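Local coordinates for endoglucanase (Ruminococcus champanellensis, PDB 6WQV), which probably hydrolyses beta-glucan and related plant cell-wall polysaccharides as a broad-specificity family 5 endoglucanase, here holding a bound cellotriose, at residues A214-S218 against S219-N223. Sequence-based numbering, arbitrary orientation.
Sequences AASCS and STTVN
T221 OG1 gives its proton to S216 O at 2.7 Å and accepts a hydrogen bond from S218 N at 3.1 Å. The second bond is one half of a capping box at the start of helix 219-223; in the other half S218 is the N-cap, and S218 OG accepts one from T221 N at 3.3 Å, nearly straight (166° at the hydrogen). T221 chi1 of 63° sets OG1 between its own N and C, turned back to the loop, while CG2 lies against S218 OG at 3.6 Å. The hydroxyl approaches S216 O from above the carbonyl plane, 52° out of it, and T212 OG1 is a further hydrogen-bond partner of that oxygen. A valine in place of T221 would probably leave S218 N without its acceptor and S216 O without one of its donors, keeping only the S218 half of the box. The first helical turn closes through V222 N to S218 O, 2.9 Å. This loop follows strand 208-211 of the TIM barrel, and the side chain of S216 lies about 10 Å from a bound glucose unit. C217 and V222 both touch S276 of helix 263-278, C217 also I273 and V222 also F277. C217 SG meets V222 CG2 at 3.9 Å, and the same methyl sits 3.2 Å from S218 O.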
loop_
_atom_site.group_PDB
_atom_site.type_symbol
_atom_site.label_atom_id
_atom_site.label_comp_id
_atom_site.label_asym_id
_atom_site.label_seq_id
_atom_site.Cartn_x
_atom_site.Cartn_y
_atom_site.Cartn_z
ATOM N N ALA A 214 -3.557 3.980 -10.807
ATOM C CA ALA A 214 -2.363 4.546 -10.157
ATOM C C ALA A 214 -2.581 4.888 -8.682
ATOM O O ALA A 214 -1.797 5.652 -8.100
ATOM C CB ALA A 214 -1.798 5.751 -10.916
ATOM N N ALA A 215 -3.603 4.308 -8.059
ATOM C CA ALA A 215 -4.015 4.668 -6.699
ATOM C C ALA A 215 -4.185 6.177 -6.553
ATOM O O ALA A 215 -3.913 6.759 -5.497
ATOM C CB ALA A 215 -3.049 4.119 -5.647
ATOM N N SER A 216 -4.643 6.821 -7.622
ATOM C CA SER A 216 -4.805 8.262 -7.660
ATOM C C SER A 216 -6.269 8.627 -7.493
ATOM O O SER A 216 -7.163 7.943 -8.008
ATOM C CB SER A 216 -4.302 8.830 -8.987
ATOM O OG SER A 216 -4.605 10.213 -9.112
ATOM N N CYS A 217 -6.510 9.728 -6.790
ATOM C CA CYS A 217 -7.833 10.321 -6.672
ATOM C C CYS A 217 -7.847 11.576 -7.529
ATOM O O CYS A 217 -7.188 12.571 -7.203
ATOM C CB CYS A 217 -8.150 10.660 -5.217
ATOM S SG CYS A 217 -9.812 11.327 -5.009
ATOM N N SER A 218 -8.575 11.508 -8.636
ATOM C CA SER A 218 -8.875 12.645 -9.487
ATOM C C SER A 218 -10.249 12.369 -10.081
ATOM O O SER A 218 -10.746 11.240 -10.026
ATOM C CB SER A 218 -7.853 12.795 -10.612
ATOM O OG SER A 218 -7.983 11.729 -11.536
ATOM N N SER A 219 -10.858 13.402 -10.668
ATOM C CA SER A 219 -12.153 13.217 -11.315
ATOM C C SER A 219 -12.088 12.100 -12.346
ATOM O O SER A 219 -12.995 11.261 -12.436
ATOM C CB SER A 219 -12.579 14.523 -11.984
ATOM O OG SER A 219 -12.658 15.562 -11.027
ATOM N N THR A 220 -11.001 12.058 -13.115
ATOM C CA THR A 220 -10.875 11.078 -14.184
ATOM C C THR A 220 -10.847 9.655 -13.636
ATOM O O THR A 220 -11.551 8.773 -14.141
ATOM C CB THR A 220 -9.610 11.378 -14.985
ATOM O OG1 THR A 220 -9.717 12.687 -15.567
ATOM C CG2 THR A 220 -9.410 10.345 -16.070
ATOM N N THR A 221 -10.045 9.412 -12.599
ATOM C CA THR A 221 -9.901 8.051 -12.101
ATOM C C THR A 221 -11.084 7.636 -11.235
ATOM O O THR A 221 -11.413 6.447 -11.178
ATOM C CB THR A 221 -8.611 7.903 -11.293
ATOM O OG1 THR A 221 -8.672 8.757 -10.144
ATOM C CG2 THR A 221 -7.395 8.256 -12.127
ATOM N N VAL A 222 -11.722 8.587 -10.549
ATOM C CA VAL A 222 -12.871 8.259 -9.706
ATOM C C VAL A 222 -14.102 7.972 -10.563
ATOM O O VAL A 222 -14.826 6.997 -10.326
ATOM C CB VAL A 222 -13.131 9.391 -8.696
ATOM C CG1 VAL A 222 -14.460 9.191 -7.983
ATOM C CG2 VAL A 222 -12.002 9.467 -7.682
ATOM N N ASN A 223 -14.359 8.815 -11.562
ATOM C CA ASN A 223 -15.579 8.667 -12.353
ATOM C C ASN A 223 -15.624 7.333 -13.086
ATOM O O ASN A 223 -16.709 6.773 -13.283
ATOM C CB ASN A 223 -15.723 9.837 -13.323
ATOM C CG ASN A 223 -16.127 11.123 -12.619
ATOM O OD1 ASN A 223 -16.643 11.090 -11.500
ATOM N ND2 ASN A 223 -15.897 12.259 -13.270
#